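Side-chain contacts in tubulin-like protein CetZ2 (PDB 4B45), which binds GTP, probably hydrolyses it, and takes part in the control of cell shape in an archaeon as a tubulin-like protein: residues R249-G254 with E290-S295; P274-R279 with G308-L313; E81-L86 with A116-G121. All blocks are in the same frame, centred on the assembly; numbering follows the deposited sequence.

Contacts 1 and 2 belong to the C-terminal domain, where both involve the 279-293 region: contact 2 the loop that leads into the helix, contact 1 its last turn. The two touch through Ala250 CB and Ser312 O, 3.7 Å apart. Contact 3 lies across the chain's centre in the GTPase domain, its centre about 35 Å from that of contact 1 and 39 Å from that of contact 2. Contact 2 is buried and joins a loop to a strand, with a leucine against an isoleucine and a water bridge. Contacts 1 and 3 are partly buried helix pairs, but contact 3 is purely apolar across its segments, whereas contact 1 sets a glutamate beside valine and leucine.

Contact 1 of 3, residues R249-G254 with E290-S295; sequences RAVLTG and EDETGS
Val251 and Leu252, on the last turn of helix 240-252, meet Glu292 near the end of helix 279-293. The apolar part comes first: Val251 CG1 lies 4.2 Å from Glu292 CG, so the valine rests on the aliphatic stem of the acid. Glu292 sends CG out anti to its N (chi1 172°) and then bends at chi2, bringing the carboxylate round beside Leu252, where OE2 stands 4.0 Å from Leu252 CD2. CD2 is a methyl, so this is van der Waals contact; OE2 has its hydrogen bond with Ser261 OG. Deeper in, Val251 also packs on Trp288 and Val289 of the facing helix and on Val314 of the sheet beneath.

Polar bonds finish each helix separately. Arg249 O accepts from Thr253 N and Gly254 N; Thr253 OG1 lies 3.3 Å from Arg249 O, tilted 35° from the carbonyl plane. On the other side Thr293 OG1 accepts from Ser295 N at 3.1 Å, an ST turn carried through Gly294 with its positive phi.

The glutamate meets valine with its CG methylene and leucine with OE2. The helix end and the leucine would probably make its charge slightly costlier, while the Ser261 bond would offset that.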
loop_
_atom_site.group_PDB
_atom_site.type_symbol
_atom_site.label_atom_id
_atom_site.label_comp_id
_atom_site.label_asym_id
_atom_site.label_seq_id
_atom_site.Cartn_x
_atom_site.Cartn_y
_atom_site.Cartn_z
ATOM N N ARG A 249 -8.515 16.763 -2.814
ATOM C CA ARG A 249 -9.282 15.540 -2.618
ATOM C C ARG A 249 -8.377 14.382 -2.239
ATOM O O ARG A 249 -8.717 13.603 -1.350
ATOM C CB ARG A 249 -10.111 15.190 -3.856
ATOM C CG ARG A 249 -11.331 16.084 -4.046
ATOM C CD ARG A 249 -12.406 15.363 -4.818
ATOM N NE ARG A 249 -11.860 14.614 -5.946
ATOM C CZ ARG A 249 -11.737 15.098 -7.178
ATOM N NH1 ARG A 249 -12.119 16.342 -7.447
ATOM N NH2 ARG A 249 -11.232 14.338 -8.143
ATOM N N ALA A 250 -7.221 14.286 -2.901
ATOM C CA ALA A 250 -6.266 13.212 -2.649
ATOM C C ALA A 250 -5.834 13.209 -1.186
ATOM O O ALA A 250 -5.732 12.156 -0.558
ATOM C CB ALA A 250 -5.050 13.335 -3.573
ATOM N N VAL A 251 -5.611 14.401 -0.649
ATOM C CA VAL A 251 -5.193 14.568 0.743
ATOM C C VAL A 251 -6.349 14.425 1.741
ATOM O O VAL A 251 -6.163 13.899 2.829
ATOM C CB VAL A 251 -4.526 15.946 0.948
ATOM C CG1 VAL A 251 -4.158 16.161 2.409
ATOM C CG2 VAL A 251 -3.299 16.098 0.029
ATOM N N LEU A 252 -7.542 14.890 1.376
ATOM C CA LEU A 252 -8.654 14.938 2.336
ATOM C C LEU A 252 -9.671 13.793 2.220
ATOM O O LEU A 252 -10.083 13.235 3.239
ATOM C CB LEU A 252 -9.359 16.295 2.294
ATOM C CG LEU A 252 -8.468 17.522 2.544
ATOM C CD1 LEU A 252 -9.208 18.805 2.198
ATOM C CD2 LEU A 252 -7.948 17.586 3.983
ATOM N N THR A 253 -10.076 13.435 1.001
ATOM C CA THR A 253 -11.030 12.333 0.839
ATOM C C THR A 253 -10.455 11.059 0.224
ATOM O O THR A 253 -10.944 9.966 0.497
ATOM C CB THR A 253 -12.284 12.732 0.011
ATOM O OG1 THR A 253 -11.938 12.911 -1.368
ATOM C CG2 THR A 253 -12.898 13.996 0.537
ATOM N N GLY A 254 -9.439 11.186 -0.616
ATOM C CA GLY A 254 -9.029 10.065 -1.447
ATOM C C GLY A 254 -7.878 9.252 -0.895
ATOM O O GLY A 254 -7.193 8.549 -1.634
ATOM N N GLU A 290 1.751 21.731 1.695
ATOM C CA GLU A 290 2.646 22.155 2.759
ATOM C C GLU A 290 1.903 22.885 3.885
ATOM O O GLU A 290 2.222 22.700 5.058
ATOM C CB GLU A 290 3.777 23.027 2.196
ATOM C CG GLU A 290 4.712 23.592 3.257
ATOM C CD GLU A 290 5.875 24.364 2.662
ATOM O OE1 GLU A 290 5.666 25.515 2.221
ATOM O OE2 GLU A 290 6.999 23.819 2.630
ATOM N N ASP A 291 0.913 23.705 3.529
ATOM C CA ASP A 291 0.119 24.429 4.521
ATOM C C ASP A 291 -0.830 23.506 5.265
ATOM O O ASP A 291 -1.068 23.678 6.459
ATOM C CB ASP A 291 -0.705 25.555 3.877
ATOM C CG ASP A 291 0.158 26.668 3.295
ATOM O OD1 ASP A 291 1.342 26.812 3.691
ATOM O OD2 ASP A 291 -0.366 27.412 2.438
ATOM N N GLU A 292 -1.395 22.542 4.550
ATOM C CA GLU A 292 -2.362 21.620 5.138
ATOM C C GLU A 292 -1.721 20.581 6.059
ATOM O O GLU A 292 -2.268 20.271 7.108
ATOM C CB GLU A 292 -3.173 20.922 4.039
ATOM C CG GLU A 292 -4.084 19.808 4.528
ATOM C CD GLU A 292 -5.078 20.257 5.579
ATOM O OE1 GLU A 292 -5.513 21.431 5.549
ATOM O OE2 GLU A 292 -5.422 19.425 6.442
ATOM N N THR A 293 -0.563 20.046 5.677
ATOM C CA THR A 293 0.094 19.015 6.488
ATOM C C THR A 293 0.943 19.588 7.631
ATOM O O THR A 293 1.175 18.929 8.639
ATOM C CB THR A 293 0.995 18.113 5.625
ATOM O OG1 THR A 293 2.044 18.898 5.035
ATOM C CG2 THR A 293 0.190 17.437 4.522
ATOM N N GLY A 294 1.430 20.806 7.464
ATOM C CA GLY A 294 2.385 21.366 8.405
ATOM C C GLY A 294 3.783 20.790 8.218
ATOM O O GLY A 294 4.702 21.124 8.968
ATOM N N SER A 295 3.947 19.936 7.207
ATOM C CA SER A 295 5.224 19.271 6.957
ATOM C C SER A 295 6.294 20.222 6.416
ATOM O O SER A 295 6.011 21.061 5.559
ATOM C CB SER A 295 5.035 18.107 5.984
ATOM O OG SER A 295 6.292 17.630 5.530
#

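Contact 2 of 3, residues P274-R279 with G308-L313; sequences PDTIPR and GRLASL
Leu310, the second residue of strand 309-319, sets one methyl against both Thr276 and Ile277 of the loop after strand 263-272. The branch that touches is CD2, and it meets two different kinds of neighbour. Ile277 lies across it at an angle and offers the CG1 methylene at 3.5 Å, tighter than usual for two carbons; Ile277 CD1 follows at 4.1 Å. The isoleucine holds CG1 beside its own N (chi1 -57°), and its side chain also leans on Ile270 of the strand just left behind.

Thr276 runs the opposite way, alongside the leucine rather than into it. Its hydroxyl comes 3.5 Å from the same CD2, brought there by a chi1 of 75° that sets OG1 between N and the carbonyl carbon. This is an oxygen passing a methyl, and its polar needs are met elsewhere. OG1 is bonded to Glu273 O, three residues back, and accepts from a water at 2.9 Å. The same water donates to Arg309 O at 2.7 Å, so it ties the loop to the strand next to the leucine methyl. The Arg309 side chain itself leaves the other side of the strand and bonds Ser229.

Around this methyl, Ala232 packs on both Thr276 and Leu310, while Asn239 packs on Leu310 and donates through ND2 to Thr276 O. Pro278 then takes the N-cap position of helix 279-293. The loop is the first connection of a beta-alpha-beta unit, strand 263-272, helix 279-293 and the parallel edge strand 298-304; strand 309-319 runs antiparallel along the other side of 263-272, in the C-terminal domain of this tubulin-like fold.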
loop_
_atom_site.group_PDB
_atom_site.type_symbol
_atom_site.label_atom_id
_atom_site.label_comp_id
_atom_site.label_asym_id
_atom_site.label_seq_id
_atom_site.Cartn_x
_atom_site.Cartn_y
_atom_site.Cartn_z
ATOM N N PRO A 274 1.980 16.171 -20.240
ATOM C CA PRO A 274 2.812 17.349 -19.942
ATOM C C PRO A 274 2.205 18.692 -20.373
ATOM O O PRO A 274 2.221 19.648 -19.585
ATOM C CB PRO A 274 4.098 17.071 -20.726
ATOM C CG PRO A 274 4.200 15.600 -20.748
ATOM C CD PRO A 274 2.785 15.057 -20.779
ATOM N N ASP A 275 1.676 18.759 -21.591
ATOM C CA ASP A 275 1.090 19.996 -22.116
ATOM C C ASP A 275 -0.134 20.482 -21.340
ATOM O O ASP A 275 -0.481 21.651 -21.421
ATOM C CB ASP A 275 0.706 19.832 -23.592
ATOM C CG ASP A 275 1.912 19.794 -24.510
ATOM O OD1 ASP A 275 2.982 20.304 -24.113
ATOM O OD2 ASP A 275 1.787 19.249 -25.629
ATOM N N THR A 276 -0.796 19.589 -20.608
ATOM C CA THR A 276 -2.022 19.948 -19.901
ATOM C C THR A 276 -1.795 20.356 -18.438
ATOM O O THR A 276 -2.687 20.902 -17.782
ATOM C CB THR A 276 -3.051 18.798 -19.955
ATOM O OG1 THR A 276 -2.667 17.752 -19.049
ATOM C CG2 THR A 276 -3.156 18.244 -21.378
ATOM N N ILE A 277 -0.600 20.097 -17.934
ATOM C CA ILE A 277 -0.278 20.362 -16.530
ATOM C C ILE A 277 0.288 21.771 -16.345
ATOM O O ILE A 277 1.420 22.040 -16.760
ATOM C CB ILE A 277 0.753 19.346 -16.036
ATOM C CG1 ILE A 277 0.219 17.918 -16.225
ATOM C CG2 ILE A 277 1.117 19.611 -14.587
ATOM C CD1 ILE A 277 0.975 16.863 -15.434
ATOM N N PRO A 278 -0.498 22.671 -15.719
ATOM C CA PRO A 278 -0.124 24.084 -15.599
ATOM C C PRO A 278 0.896 24.345 -14.497
ATOM O O PRO A 278 0.789 23.788 -13.403
ATOM C CB PRO A 278 -1.448 24.769 -15.253
ATOM C CG PRO A 278 -2.266 23.698 -14.565
ATOM C CD PRO A 278 -1.837 22.390 -15.164
ATOM N N ARG A 279 1.866 25.207 -14.790
ATOM C CA ARG A 279 2.898 25.566 -13.828
ATOM C C ARG A 279 2.308 26.132 -12.541
ATOM O O ARG A 279 2.687 25.731 -11.444
ATOM C CB ARG A 279 3.849 26.598 -14.443
ATOM C CG ARG A 279 4.843 27.184 -13.454
ATOM C CD ARG A 279 5.779 28.166 -14.144
ATOM N NE ARG A 279 6.700 28.761 -13.187
ATOM C CZ ARG A 279 7.604 29.683 -13.502
ATOM N NH1 ARG A 279 7.700 30.118 -14.750
ATOM N NH2 ARG A 279 8.402 30.178 -12.562
ATOM N N GLY A 308 -6.577 11.198 -20.763
ATOM C CA GLY A 308 -7.454 12.321 -21.047
ATOM C C GLY A 308 -7.701 13.081 -19.760
ATOM O O GLY A 308 -8.453 14.054 -19.717
ATOM N N ARG A 309 -7.035 12.636 -18.705
ATOM C CA ARG A 309 -7.253 13.171 -17.375
ATOM C C ARG A 309 -5.967 13.681 -16.726
ATOM O O ARG A 309 -4.878 13.593 -17.298
ATOM C CB ARG A 309 -7.890 12.087 -16.497
ATOM C CG ARG A 309 -9.157 11.509 -17.112
ATOM C CD ARG A 309 -9.685 10.297 -16.352
ATOM N NE ARG A 309 -10.108 10.647 -15.003
ATOM C CZ ARG A 309 -11.254 11.254 -14.719
ATOM N NH1 ARG A 309 -12.096 11.577 -15.691
ATOM N NH2 ARG A 309 -11.557 11.542 -13.462
ATOM N N LEU A 310 -6.123 14.227 -15.527
ATOM C CA LEU A 310 -5.013 14.618 -14.673
ATOM C C LEU A 310 -5.291 13.965 -13.346
ATOM O O LEU A 310 -6.452 13.772 -12.985
ATOM C CB LEU A 310 -5.025 16.126 -14.427
ATOM C CG LEU A 310 -4.586 17.073 -15.522
ATOM C CD1 LEU A 310 -5.047 18.471 -15.165
ATOM C CD2 LEU A 310 -3.078 17.014 -15.663
ATOM N N ALA A 311 -4.246 13.657 -12.592
ATOM C CA ALA A 311 -4.466 13.163 -11.245
ATOM C C ALA A 311 -3.379 13.646 -10.316
ATOM O O ALA A 311 -2.269 13.922 -10.755
ATOM C CB ALA A 311 -4.556 11.639 -11.224
ATOM N N SER A 312 -3.726 13.768 -9.038
ATOM C CA SER A 312 -2.749 13.982 -7.991
ATOM C C SER A 312 -2.618 12.684 -7.206
ATOM O O SER A 312 -3.611 12.067 -6.794
ATOM C CB SER A 312 -3.160 15.108 -7.046
ATOM O OG SER A 312 -3.305 16.328 -7.747
ATOM N N LEU A 313 -1.382 12.272 -7.011
ATOM C CA LEU A 313 -1.092 11.091 -6.236
ATOM C C LEU A 313 -0.218 11.615 -5.121
ATOM O O LEU A 313 0.881 12.111 -5.378
ATOM C CB LEU A 313 -0.330 10.107 -7.104
ATOM C CG LEU A 313 0.010 8.722 -6.581
ATOM C CD1 LEU A 313 -1.258 7.866 -6.486
ATOM C CD2 LEU A 313 1.032 8.086 -7.516
HETATM O O HOH W 1 -3.812 15.098 -19.202
#

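Contact 3 of 3, residues E81-L86 with A116-G121; sequences EVMSAL and AKALAG
Just behind the touching pair Leu86 and Leu119, Val82 O takes two backbone N-H groups: Ala85 N at 3.0 Å and, weakly, Leu86 N. Leu86 N also bonds weakly to Met83 O, and the Leu86 side chain points toward the facing helix. The setting is the Rossmann-like GTPase domain of the tubulin/FtsZ family, where helices 68-85 and 107-120 lie side by side on the parallel strands.

Between the two segments the chemistry is apolar. Leu86 and Leu119 reach for each other tip to tip, CD1 against CD2 at 3.6 Å. Both also rest on Ile6 of strand 3-8, with Val4 under Leu86 and Val127 under Leu119, so the leucine pair lies at the bottom of the groove between the helices, against the strands.

Met83 closes the groove farther from the sheet. Its chain folds at chi2 and again at chi3, both -71°, and passes Leu119 in the opposite sense instead of meeting it end-on. Ala118 CB stands 4.4 Å from Met83 SD, and Val122 packs on the same methionine. Sulfur and methyl both count toward the grip: Met83 SD and CE each lie 4.0 Å from Leu119 CD2.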
loop_
_atom_site.group_PDB
_atom_site.type_symbol
_atom_site.label_atom_id
_atom_site.label_comp_id
_atom_site.label_asym_id
_atom_site.label_seq_id
_atom_site.Cartn_x
_atom_site.Cartn_y
_atom_site.Cartn_z
ATOM N N GLU A 81 12.927 -21.171 4.323
ATOM C CA GLU A 81 12.228 -21.538 3.091
ATOM C C GLU A 81 11.595 -20.313 2.420
ATOM O O GLU A 81 11.594 -20.197 1.194
ATOM C CB GLU A 81 11.165 -22.617 3.365
ATOM C CG GLU A 81 11.719 -23.960 3.861
ATOM C CD GLU A 81 12.209 -23.916 5.307
ATOM O OE1 GLU A 81 12.079 -22.856 5.955
ATOM O OE2 GLU A 81 12.730 -24.941 5.801
ATOM N N VAL A 82 11.058 -19.399 3.227
ATOM C CA VAL A 82 10.543 -18.140 2.698
ATOM C C VAL A 82 11.662 -17.291 2.088
ATOM O O VAL A 82 11.592 -16.934 0.906
ATOM C CB VAL A 82 9.776 -17.328 3.766
ATOM C CG1 VAL A 82 9.219 -16.053 3.158
ATOM C CG2 VAL A 82 8.652 -18.169 4.367
ATOM N N MET A 83 12.695 -16.988 2.881
ATOM C CA MET A 83 13.852 -16.214 2.408
ATOM C C MET A 83 14.483 -16.810 1.147
ATOM O O MET A 83 15.054 -16.085 0.325
ATOM C CB MET A 83 14.943 -16.117 3.489
ATOM C CG MET A 83 14.513 -15.539 4.830
ATOM S SD MET A 83 14.163 -13.778 4.846
ATOM C CE MET A 83 15.815 -13.107 4.661
ATOM N N SER A 84 14.400 -18.132 1.006
ATOM C CA SER A 84 15.032 -18.821 -0.121
ATOM C C SER A 84 14.220 -18.718 -1.400
ATOM O O SER A 84 14.758 -18.861 -2.497
ATOM C CB SER A 84 15.294 -20.283 0.217
ATOM O OG SER A 84 16.272 -20.363 1.237
ATOM N N ALA A 85 12.922 -18.478 -1.259
ATOM C CA ALA A 85 12.108 -18.150 -2.416
ATOM C C ALA A 85 12.570 -16.795 -2.959
ATOM O O ALA A 85 12.518 -16.546 -4.160
ATOM C CB ALA A 85 10.626 -18.115 -2.046
ATOM N N LEU A 86 13.057 -15.939 -2.065
ATOM C CA LEU A 86 13.493 -14.593 -2.429
ATOM C C LEU A 86 14.903 -14.509 -2.992
ATOM O O LEU A 86 15.279 -13.478 -3.544
ATOM C CB LEU A 86 13.430 -13.684 -1.213
ATOM C CG LEU A 86 12.049 -13.363 -0.681
ATOM C CD1 LEU A 86 12.234 -12.560 0.580
ATOM C CD2 LEU A 86 11.280 -12.589 -1.731
ATOM N N ALA A 116 9.183 -9.092 8.083
ATOM C CA ALA A 116 9.676 -7.727 7.902
ATOM C C ALA A 116 10.961 -7.534 8.692
ATOM O O ALA A 116 11.942 -7.002 8.176
ATOM C CB ALA A 116 8.634 -6.702 8.322
ATOM N N LYS A 117 10.951 -7.982 9.943
ATOM C CA LYS A 117 12.114 -7.855 10.811
ATOM C C LYS A 117 13.290 -8.700 10.319
ATOM O O LYS A 117 14.445 -8.327 10.490
ATOM C CB LYS A 117 11.754 -8.234 12.247
ATOM C CG LYS A 117 12.902 -8.121 13.220
ATOM C CD LYS A 117 12.470 -8.500 14.624
ATOM C CE LYS A 117 13.608 -8.301 15.618
ATOM N NZ LYS A 117 13.159 -8.516 17.024
ATOM N N ALA A 118 13.000 -9.839 9.701
ATOM C CA ALA A 118 14.067 -10.663 9.144
ATOM C C ALA A 118 14.718 -10.002 7.917
ATOM O O ALA A 118 15.946 -9.983 7.782
ATOM C CB ALA A 118 13.542 -12.053 8.806
ATOM N N LEU A 119 13.892 -9.457 7.032
ATOM C CA LEU A 119 14.368 -8.830 5.802
ATOM C C LEU A 119 15.104 -7.520 6.064
ATOM O O LEU A 119 16.117 -7.225 5.434
ATOM C CB LEU A 119 13.189 -8.574 4.865
ATOM C CG LEU A 119 12.622 -9.849 4.242
ATOM C CD1 LEU A 119 11.190 -9.666 3.746
ATOM C CD2 LEU A 119 13.522 -10.284 3.114
ATOM N N ALA A 120 14.579 -6.734 6.996
ATOM C CA ALA A 120 15.173 -5.452 7.340
ATOM C C ALA A 120 16.591 -5.627 7.879
ATOM O O ALA A 120 17.411 -4.717 7.802
ATOM C CB ALA A 120 14.303 -4.730 8.358
ATOM N N GLY A 121 16.879 -6.808 8.414
ATOM C CA GLY A 121 18.152 -7.041 9.060
ATOM C C GLY A 121 19.205 -7.649 8.160
ATOM O O GLY A 121 20.215 -8.162 8.649
#